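Local atomic coordinates of 4-oxalocrotonate decarboxylase NahK (Pseudomonas putida, PDB entry 5D2I), a protein that catalyses the decarboxylation of (3E)-2-oxohex-3-enedioate (4-oxalocrotonate) to 2-oxopent-4-enoate and carbon dioxide, a step in the breakdown of aromatic hydrocarbons. Residues I113-S118 with V256-L261; V146-S151 with R172-G177. The protein carries 1 engineered substitution. One frame throughout, in Å; residues are numbered along the deposited sequence.

Contact 1 of 2, residues I113-S118 with V256-L261. With CA (calcium ion), chain C.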
loop_
_atom_site.group_PDB
_atom_site.type_symbol
_atom_site.label_atom_id
_atom_site.label_comp_id
_atom_site.label_asym_id
_atom_site.label_seq_id
_atom_site.Cartn_x
_atom_site.Cartn_y
_atom_site.Cartn_z
ATOM N N ILE A 113 -6.291 -7.168 -6.146
ATOM C CA ILE A 113 -5.104 -7.599 -5.430
ATOM C C ILE A 113 -3.861 -7.250 -6.227
ATOM O O ILE A 113 -3.892 -7.147 -7.461
ATOM C CB ILE A 113 -5.130 -9.104 -5.109
ATOM C CG1 ILE A 113 -5.240 -9.931 -6.391
ATOM C CG2 ILE A 113 -6.297 -9.413 -4.182
ATOM C CD1 ILE A 113 -5.010 -11.427 -6.167
ATOM N N GLU A 114 -2.769 -7.058 -5.502
ATOM C CA GLU A 114 -1.481 -6.767 -6.094
ATOM C C GLU A 114 -0.474 -7.619 -5.375
ATOM O O GLU A 114 -0.492 -7.688 -4.148
ATOM C CB GLU A 114 -1.113 -5.305 -5.843
ATOM C CG GLU A 114 -2.092 -4.318 -6.378
ATOM C CD GLU A 114 -1.608 -2.908 -6.202
ATOM O OE1 GLU A 114 -1.418 -2.480 -5.042
ATOM O OE2 GLU A 114 -1.398 -2.245 -7.226
ATOM N N ALA A 115 0.415 -8.251 -6.134
ATOM C CA ALA A 115 1.502 -9.017 -5.546
ATOM C C ALA A 115 2.591 -8.034 -5.187
ATOM O O ALA A 115 2.981 -7.209 -6.012
ATOM C CB ALA A 115 2.025 -10.013 -6.545
ATOM N N GLU A 116 3.071 -8.106 -3.953
ATOM C CA GLU A 116 4.113 -7.200 -3.498
ATOM C C GLU A 116 5.144 -7.954 -2.706
ATOM O O GLU A 116 4.920 -9.077 -2.261
ATOM C CB GLU A 116 3.506 -6.097 -2.622
ATOM C CG GLU A 116 2.292 -5.480 -3.269
ATOM C CD GLU A 116 2.002 -4.072 -2.836
ATOM O OE1 GLU A 116 2.812 -3.463 -2.100
ATOM O OE2 GLU A 116 0.945 -3.567 -3.252
ATOM N N ILE A 117 6.293 -7.322 -2.532
ATOM C CA ILE A 117 7.254 -7.810 -1.571
ATOM C C ILE A 117 7.359 -6.789 -0.452
ATOM O O ILE A 117 7.478 -5.581 -0.694
ATOM C CB ILE A 117 8.610 -8.107 -2.221
ATOM C CG1 ILE A 117 9.510 -8.827 -1.219
ATOM C CG2 ILE A 117 9.271 -6.825 -2.747
ATOM C CD1 ILE A 117 8.992 -10.216 -0.871
ATOM N N SER A 118 7.231 -7.257 0.784
ATOM C CA SER A 118 7.324 -6.349 1.899
ATOM C C SER A 118 8.675 -6.535 2.549
ATOM O O SER A 118 9.339 -7.540 2.333
ATOM C CB SER A 118 6.215 -6.628 2.915
ATOM O OG SER A 118 4.948 -6.419 2.319
ATOM N N VAL A 256 -0.378 -16.372 -5.146
ATOM C CA VAL A 256 0.720 -15.697 -5.794
ATOM C C VAL A 256 1.989 -16.389 -5.382
ATOM O O VAL A 256 2.283 -16.492 -4.199
ATOM C CB VAL A 256 0.795 -14.219 -5.412
ATOM C CG1 VAL A 256 1.972 -13.581 -6.124
ATOM C CG2 VAL A 256 -0.493 -13.520 -5.798
ATOM N N ARG A 257 2.716 -16.901 -6.361
ATOM C CA ARG A 257 3.936 -17.631 -6.070
ATOM C C ARG A 257 5.085 -16.667 -6.203
ATOM O O ARG A 257 5.122 -15.857 -7.133
ATOM C CB ARG A 257 4.074 -18.823 -7.011
ATOM C CG ARG A 257 2.786 -19.637 -7.019
ATOM C CD ARG A 257 2.725 -20.677 -8.129
ATOM N NE ARG A 257 1.378 -21.235 -8.233
ATOM C CZ ARG A 257 0.861 -22.099 -7.364
ATOM N NH1 ARG A 257 1.579 -22.508 -6.325
ATOM N NH2 ARG A 257 -0.372 -22.557 -7.529
ATOM N N TYR A 258 5.988 -16.724 -5.233
ATOM C CA TYR A 258 7.170 -15.883 -5.222
ATOM C C TYR A 258 8.352 -16.792 -5.378
ATOM O O TYR A 258 8.493 -17.747 -4.615
ATOM C CB TYR A 258 7.282 -15.157 -3.890
ATOM C CG TYR A 258 6.252 -14.082 -3.711
ATOM C CD1 TYR A 258 4.913 -14.394 -3.510
ATOM C CD2 TYR A 258 6.622 -12.748 -3.736
ATOM C CE1 TYR A 258 3.969 -13.398 -3.341
ATOM C CE2 TYR A 258 5.695 -11.755 -3.565
ATOM C CZ TYR A 258 4.374 -12.080 -3.375
ATOM O OH TYR A 258 3.458 -11.075 -3.202
ATOM N N GLN A 259 9.182 -16.535 -6.348
ATOM C CA GLN A 259 10.247 -17.468 -6.597
ATOM C C GLN A 259 11.164 -17.587 -5.409
ATOM O O GLN A 259 11.600 -16.636 -4.925
ATOM C CB GLN A 259 11.008 -17.153 -7.861
ATOM C CG GLN A 259 11.869 -15.962 -7.748
ATOM C CD GLN A 259 12.627 -15.669 -9.029
ATOM O OE1 GLN A 259 12.738 -16.494 -9.888
ATOM N NE2 GLN A 259 13.094 -14.525 -9.145
ATOM N N GLY A 260 11.373 -18.791 -4.952
ATOM C CA GLY A 260 12.222 -19.056 -3.805
ATOM C C GLY A 260 11.619 -18.714 -2.451
ATOM O O GLY A 260 12.255 -18.944 -1.417
ATOM N N LEU A 261 10.402 -18.177 -2.441
ATOM C CA LEU A 261 9.805 -17.704 -1.188
ATOM C C LEU A 261 8.401 -18.221 -0.945
ATOM O O LEU A 261 7.653 -17.635 -0.160
ATOM C CB LEU A 261 9.759 -16.176 -1.147
ATOM C CG LEU A 261 11.078 -15.432 -1.306
ATOM C CD1 LEU A 261 10.833 -13.939 -1.313
ATOM C CD2 LEU A 261 12.012 -15.832 -0.167
HETATM CA CA CA C . -0.181 -1.704 -3.304
HETATM O O HOH W 1 1.543 -1.059 -1.821
HETATM O O HOH W 2 1.089 -0.584 -4.960
#
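Tyr258 reaches across from strand 256-258 to meet the backbone at Glu116, and Ala115 and Val256 pack beside its ring. Tyr258 OH donates a 2.6 Å hydrogen bond to Glu116 O. The C=O...donor angle is 131°, with the donor tilted moderately from the carbonyl plane, and Glu116 O comes up to the rim of the Tyr258 ring, nearly level with it. CG stands anti to the carbonyl carbon of Tyr258 (chi1 -71°), which sends the ring out toward 113-118; tyrosine suits the place because its ring lies among apolar side chains while its hydroxyl serves a buried carbonyl. A phenylalanine here would probably keep much of the hydrophobic filling but leave Glu116 O without the phenol proton it receives. Beside the ring, Ala115 CB touches Val256 CG1 at 3.6 Å, a small methyl against a beta-branched residue that lets the backbones come near. On the other flank the Ile117 and Leu261 side chains meet at about a right angle, their CD1 atoms 4.2 Å apart. Leu261 is placed there by a type II turn starting at Tyr258, where Gly260 adopts the positive phi that glycine tolerates easily. Alternation along 113-118 turns Glu114 and Glu116 the other way, where Glu114 OE1 and Glu116 OE2 bind calcium at 2.3 Å and 2.2 Å. The strand axes approach to 8.7 Å at 23°, so side chains rather than backbone bonds join them. Strand 112-121 of one mixed sheet thus packs against strand 253-258 of a second. Met194 and Val192 of the adjoining strand 191-196 extend the apolar layer, as does Val146 of strand 139-149, the neighbour of 112-121.

Contact 2 of 2, residues V146-S151 with R172-G177. With CA (calcium ion), chain C; EDO (1,2-ethanediol), chain E; EDO (1,2-ethanediol), chain H.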
loop_
_atom_site.group_PDB
_atom_site.type_symbol
_atom_site.label_atom_id
_atom_site.label_comp_id
_atom_site.label_asym_id
_atom_site.label_seq_id
_atom_site.Cartn_x
_atom_site.Cartn_y
_atom_site.Cartn_z
ATOM N N VAL A 146 0.465 -9.937 -0.496
ATOM C CA VAL A 146 -0.499 -9.572 -1.508
ATOM C C VAL A 146 -1.392 -8.493 -0.917
ATOM O O VAL A 146 -2.025 -8.704 0.119
ATOM C CB VAL A 146 -1.333 -10.779 -1.911
ATOM C CG1 VAL A 146 -2.444 -10.366 -2.859
ATOM C CG2 VAL A 146 -0.435 -11.814 -2.579
ATOM N N GLU A 147 -1.442 -7.333 -1.558
ATOM C CA GLU A 147 -2.320 -6.308 -1.043
ATOM C C GLU A 147 -3.677 -6.498 -1.636
ATOM O O GLU A 147 -3.801 -6.876 -2.796
ATOM C CB GLU A 147 -1.846 -4.887 -1.350
ATOM C CG GLU A 147 -2.561 -3.903 -0.437
ATOM C CD GLU A 147 -2.084 -2.475 -0.555
ATOM O OE1 GLU A 147 -1.373 -2.145 -1.528
ATOM O OE2 GLU A 147 -2.435 -1.675 0.340
ATOM N N VAL A 148 -4.702 -6.262 -0.831
ATOM C CA VAL A 148 -6.017 -6.052 -1.402
ATOM C C VAL A 148 -6.229 -4.552 -1.340
ATOM O O VAL A 148 -6.251 -3.974 -0.256
ATOM C CB VAL A 148 -7.104 -6.737 -0.608
ATOM C CG1 VAL A 148 -8.447 -6.556 -1.316
ATOM C CG2 VAL A 148 -6.782 -8.218 -0.477
ATOM N N ILE A 149 -6.336 -3.916 -2.500
ATOM C CA ILE A 149 -6.618 -2.492 -2.528
ATOM C C ILE A 149 -8.067 -2.304 -2.873
ATOM O O ILE A 149 -8.660 -3.113 -3.583
ATOM C CB ILE A 149 -5.760 -1.746 -3.544
ATOM C CG1 ILE A 149 -5.753 -2.467 -4.889
ATOM C CG2 ILE A 149 -4.333 -1.617 -3.029
ATOM C CD1 ILE A 149 -5.036 -1.677 -5.959
ATOM N N ASP A 150 -8.640 -1.223 -2.378
ATOM C CA ASP A 150 -10.058 -1.025 -2.546
ATOM C C ASP A 150 -10.297 0.450 -2.381
ATOM O O ASP A 150 -10.575 0.913 -1.282
ATOM C CB ASP A 150 -10.815 -1.781 -1.462
ATOM C CG ASP A 150 -12.281 -1.944 -1.784
ATOM O OD1 ASP A 150 -12.634 -1.941 -2.980
ATOM O OD2 ASP A 150 -13.101 -2.066 -0.844
ATOM N N SER A 151 -10.180 1.185 -3.479
ATOM C CA SER A 151 -10.420 2.615 -3.439
ATOM C C SER A 151 -11.835 2.880 -2.977
ATOM O O SER A 151 -12.784 2.255 -3.453
ATOM C CB SER A 151 -10.218 3.234 -4.814
ATOM O OG SER A 151 -10.619 4.594 -4.798
ATOM N N ARG A 172 -6.746 -4.478 2.844
ATOM C CA ARG A 172 -6.256 -5.738 3.387
ATOM C C ARG A 172 -4.870 -5.988 2.851
ATOM O O ARG A 172 -4.488 -5.478 1.794
ATOM C CB ARG A 172 -7.144 -6.920 2.995
ATOM C CG ARG A 172 -8.603 -6.790 3.367
ATOM C CD ARG A 172 -8.845 -7.036 4.842
ATOM N NE ARG A 172 -10.279 -7.011 5.106
ATOM C CZ ARG A 172 -10.963 -5.921 5.440
ATOM N NH1 ARG A 172 -10.342 -4.757 5.585
ATOM N NH2 ARG A 172 -12.274 -6.002 5.635
ATOM N N PHE A 173 -4.100 -6.763 3.587
ATOM C CA PHE A 173 -2.859 -7.272 3.040
ATOM C C PHE A 173 -2.716 -8.691 3.528
ATOM O O PHE A 173 -3.124 -9.030 4.639
ATOM C CB PHE A 173 -1.662 -6.394 3.412
ATOM C CG PHE A 173 -1.332 -6.389 4.878
ATOM C CD1 PHE A 173 -2.005 -5.550 5.755
ATOM C CD2 PHE A 173 -0.337 -7.212 5.374
ATOM C CE1 PHE A 173 -1.691 -5.541 7.111
ATOM C CE2 PHE A 173 -0.024 -7.217 6.726
ATOM C CZ PHE A 173 -0.700 -6.385 7.594
ATOM N N ILE A 174 -2.181 -9.531 2.662
ATOM C CA ILE A 174 -2.075 -10.942 2.958
ATOM C C ILE A 174 -0.602 -11.263 2.925
ATOM O O ILE A 174 0.046 -11.071 1.900
ATOM C CB ILE A 174 -2.763 -11.785 1.878
ATOM C CG1 ILE A 174 -4.152 -11.219 1.553
ATOM C CG2 ILE A 174 -2.854 -13.239 2.332
ATOM C CD1 ILE A 174 -4.658 -11.625 0.149
ATOM N N THR A 175 -0.048 -11.712 4.044
ATOM C CA THR A 175 1.359 -12.083 4.054
ATOM C C THR A 175 1.442 -13.591 3.971
ATOM O O THR A 175 0.521 -14.293 4.367
ATOM C CB THR A 175 2.072 -11.608 5.321
ATOM O OG1 THR A 175 1.412 -12.157 6.467
ATOM C CG2 THR A 175 2.063 -10.089 5.396
ATOM N N GLY A 176 2.539 -14.103 3.455
ATOM C CA GLY A 176 2.674 -15.538 3.381
ATOM C C GLY A 176 4.028 -15.854 2.822
ATOM O O GLY A 176 4.881 -14.969 2.739
ATOM N N GLY A 177 4.219 -17.110 2.444
ATOM C CA GLY A 177 5.496 -17.562 1.932
ATOM C C GLY A 177 6.580 -17.471 2.975
ATOM O O GLY A 177 6.310 -17.247 4.161
HETATM CA CA CA C . -0.181 -1.704 -3.304
HETATM C C1 EDO E . -8.335 -0.371 -6.277
HETATM O O1 EDO E . -8.474 0.950 -6.810
HETATM C C2 EDO E . -9.656 -1.118 -6.414
HETATM O O2 EDO E . -10.717 -0.253 -5.975
HETATM C C1 EDO H . 0.882 -16.048 7.108
HETATM O O1 EDO H . 0.228 -14.791 6.932
HETATM C C2 EDO H . -0.154 -17.064 7.550
HETATM O O2 EDO H . 0.453 -18.301 7.931
HETATM O O HOH W 3 -4.182 -2.691 2.162
HETATM O O HOH W 1 1.543 -1.059 -1.821
HETATM O O HOH W 2 1.089 -0.584 -4.960
#
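Glu147 lies against the strand of Arg172, its CG 3.3 Å from Arg172 O, and carries the strongest polar bonds here. Its side chain runs out extended, CG lying opposite the backbone N (chi1 -163°), which brings Glu147 OE1 to the calcium at 2.2 Å. OE2 forms a salt bridge with Lys69, and the two bonds together fix the rotation of the carboxylate. Glu147 and Phe173 are a non-hydrogen-bonded antiparallel pair, flanked by two hydrogen-bonded ones. In the first, Val146 N donates to Ile174 O and Ile174 N to Val146 O, each at 2.7 Å. The second is less even: Val148 N reaches Arg172 O at 2.7 Å, but Arg172 N is 3.2 Å from Val148 O. On the opposite face of the sheet, beta-branched residues favour the strand and pack closely: Val146 and Ile174 lie side by side, Val146 CG1 3.9 Å from Ile174 CD1, and Val148 CB meets Arg172 CB at 3.6 Å. Glu147 thus serves the metal from one face, with Phe173 beside it in the sheet, while Val146, Val148, Ile174 and the root of Arg172 pack on the other. This is in keeping with the fumarylacetoacetate hydrolase fold, whose sheet presents acidic residues to a divalent cation.

How the contacts relate
Contact 2 is nested inside the chain loop closed by contact 1, and their centres lie 10 Å apart. They join where strands 112-121 and 139-149 run side by side: Glu147 N and Glu114 O, 2.8 Å apart, probably share a hydrogen bond. Both contacts give ligands to the calcium, Glu114 and Glu116 from contact 1 and Glu147 from contact 2, with the same two waters bound. Glu116 OE2 and Glu147 OE1 are 3.2 Å apart, a closeness of like charges that the shared cation probably makes tolerable. The side chain of Lys69, which binds 2-oxoglutarate, is about 3 Å from that of Glu147, which probably places the metal beside the substrate pocket.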